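Local atomic coordinates of porin (Rhodobacter capsulatus, PDB entry 2POR), a protein that forms trimeric outer-membrane channels through which small hydrophilic solutes of up to about 0.6 kDa diffuse passively. Residues Gly33-Asp36 against Ser37-Phe41. Sequence-based numbering, arbitrary orientation.
Sequences GTTD and SGLEF
The ring of Phe41 lies flat on the backbone of Gly33, whose CA sits 3.7 Å from the ring centroid in a CH-pi contact over the face. With CG tucked between its backbone N and carbonyl carbon (chi1 60°), Phe41 folds across to the neighbouring strand. The space is filled tightly: the ring packs directly on the glycine backbone, with Gly33 C also lying over that face. Beneath the ring the two residues form an antiparallel hydrogen-bonded pair, Phe41 N to Gly33 O and Gly33 N to Phe41 O, both 3.0 Å. Thr35 CG2 approaches the ring obliquely, 3.8 Å from Phe41 CD2, and Phe299 of a neighbouring subunit stacks on Phe41 at the subunit interface. On the other face of the sheet Thr34 and Glu40 run side by side, and Thr34 OG1 donates to Glu40 OE1 at 2.8 Å, reaching it from above the carboxylate plane.

This is the tight beta hairpin linking strands 19-34 and 40-46 of the sixteen-stranded porin barrel, a 3:5 hairpin whose type I turn from Thr35 to Gly38 carries a G1 beta bulge. Thr35 is gripped from several sides: its N donates to Leu39 O (2.9 Å) and its O accepts from Gly38 N. Its OG1 takes Leu39 N in a bent bond of 138°. Gly38 takes left-handed backbone angles (phi 91°), which glycine adopts readily, and leads the chain into the second strand. The looser side lies at the Ser37 hydroxyl, where one water bridges Thr35 OG1 and Ser37 OG. The side chains of Asp36 and Ser37 start outward from the turn, while the Asp36 backbone hydrogen-bonds to the neighbouring subunit.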
ATOM      1  N   GLY A  33      16.221 -16.760  -0.152  1.00 18.75           N
ATOM      2  CA  GLY A  33      17.544 -16.892  -0.732  1.00 19.45           C
ATOM      3  C   GLY A  33      18.420 -17.789   0.144  1.00 19.89           C
ATOM      4  O   GLY A  33      18.032 -18.171   1.255  1.00 18.98           O
ATOM      5  N   THR A  34      19.626 -18.129  -0.359  1.00 20.70           N
ATOM      6  CA  THR A  34      20.563 -19.026   0.294  1.00 18.70           C
ATOM      7  C   THR A  34      21.941 -18.484  -0.008  1.00 15.56           C
ATOM      8  O   THR A  34      22.195 -18.097  -1.151  1.00 22.55           O
ATOM      9  CB  THR A  34      20.491 -20.460  -0.282  1.00 23.51           C
ATOM     10  OG1 THR A  34      19.147 -20.859  -0.200  1.00 25.34           O
ATOM     11  CG2 THR A  34      21.261 -21.481   0.515  1.00 21.14           C
ATOM     12  N   THR A  35      22.848 -18.444   0.953  1.00 16.89           N
ATOM     13  CA  THR A  35      24.159 -17.914   0.676  1.00 19.04           C
ATOM     14  C   THR A  35      24.965 -19.122   0.159  1.00 31.99           C
ATOM     15  O   THR A  35      24.519 -20.274   0.236  1.00 22.91           O
ATOM     16  CB  THR A  35      24.768 -17.366   1.964  1.00 21.23           C
ATOM     17  OG1 THR A  35      24.908 -18.476   2.863  1.00 19.46           O
ATOM     18  CG2 THR A  35      23.873 -16.270   2.604  1.00 20.86           C
ATOM     19  N   ASP A  36      26.201 -18.888  -0.262  1.00 26.13           N
ATOM     20  CA  ASP A  36      27.106 -19.911  -0.778  1.00 25.73           C
ATOM     21  C   ASP A  36      27.327 -21.005   0.246  1.00 25.09           C
ATOM     22  O   ASP A  36      27.355 -22.184  -0.130  1.00 31.82           O
ATOM     23  CB  ASP A  36      28.408 -19.229  -1.156  1.00 23.29           C
ATOM     24  CG  ASP A  36      28.328 -18.362  -2.423  1.00 29.35           C
ATOM     25  OD1 ASP A  36      27.290 -18.406  -3.116  1.00 32.92           O
ATOM     26  OD2 ASP A  36      29.308 -17.641  -2.694  1.00 36.59           O
ATOM     27  N   SER A  37      27.397 -20.734   1.549  1.00 25.70           N
ATOM     28  CA  SER A  37      27.564 -21.824   2.490  1.00 23.90           C
ATOM     29  C   SER A  37      26.269 -22.454   2.975  1.00 22.34           C
ATOM     30  O   SER A  37      26.313 -23.320   3.858  1.00 24.38           O
ATOM     31  CB  SER A  37      28.384 -21.316   3.669  1.00 30.09           C
ATOM     32  OG  SER A  37      27.679 -20.347   4.441  1.00 48.00           O
ATOM     33  N   GLY A  38      25.103 -22.024   2.451  1.00 21.78           N
ATOM     34  CA  GLY A  38      23.851 -22.623   2.854  1.00 18.40           C
ATOM     35  C   GLY A  38      23.134 -21.957   4.036  1.00 21.34           C
ATOM     36  O   GLY A  38      22.268 -22.597   4.653  1.00 22.81           O
ATOM     37  N   LEU A  39      23.489 -20.718   4.424  1.00 21.84           N
ATOM     38  CA  LEU A  39      22.647 -19.992   5.383  1.00 23.27           C
ATOM     39  C   LEU A  39      21.415 -19.597   4.566  1.00 19.54           C
ATOM     40  O   LEU A  39      21.503 -19.242   3.384  1.00 23.50           O
ATOM     41  CB  LEU A  39      23.298 -18.718   5.874  1.00 22.31           C
ATOM     42  CG  LEU A  39      24.579 -18.911   6.626  1.00 21.30           C
ATOM     43  CD1 LEU A  39      25.117 -17.584   7.064  1.00 28.69           C
ATOM     44  CD2 LEU A  39      24.322 -19.794   7.780  1.00 25.27           C
ATOM     45  N   GLU A  40      20.216 -19.676   5.108  1.00 18.39           N
ATOM     46  CA  GLU A  40      19.009 -19.348   4.386  1.00 18.96           C
ATOM     47  C   GLU A  40      18.572 -17.964   4.893  1.00 26.64           C
ATOM     48  O   GLU A  40      18.765 -17.624   6.066  1.00 22.66           O
ATOM     49  CB  GLU A  40      17.926 -20.350   4.704  1.00 21.71           C
ATOM     50  CG  GLU A  40      18.242 -21.824   4.406  1.00 36.43           C
ATOM     51  CD  GLU A  40      18.418 -22.117   2.920  1.00 58.73           C
ATOM     52  OE1 GLU A  40      17.691 -21.563   2.097  1.00 52.82           O
ATOM     53  OE2 GLU A  40      19.287 -22.919   2.590  1.00 61.13           O
ATOM     54  N   PHE A  41      17.991 -17.149   4.052  1.00 23.28           N
ATOM     55  CA  PHE A  41      17.545 -15.832   4.466  1.00 20.43           C
ATOM     56  C   PHE A  41      16.230 -15.552   3.788  1.00 33.11           C
ATOM     57  O   PHE A  41      15.869 -16.227   2.807  1.00 17.55           O
ATOM     58  CB  PHE A  41      18.624 -14.820   4.099  1.00 17.40           C
ATOM     59  CG  PHE A  41      19.043 -14.656   2.636  1.00 19.97           C
ATOM     60  CD1 PHE A  41      18.373 -13.801   1.786  1.00 18.79           C
ATOM     61  CD2 PHE A  41      20.174 -15.329   2.180  1.00 24.90           C
ATOM     62  CE1 PHE A  41      18.813 -13.597   0.490  1.00 18.42           C
ATOM     63  CE2 PHE A  41      20.615 -15.126   0.884  1.00 18.53           C
ATOM     64  CZ  PHE A  41      19.940 -14.265   0.048  1.00 20.56           C
TER
HETATM   65  O   HOH W   1      26.981 -17.853   4.592  1.00 61.69           O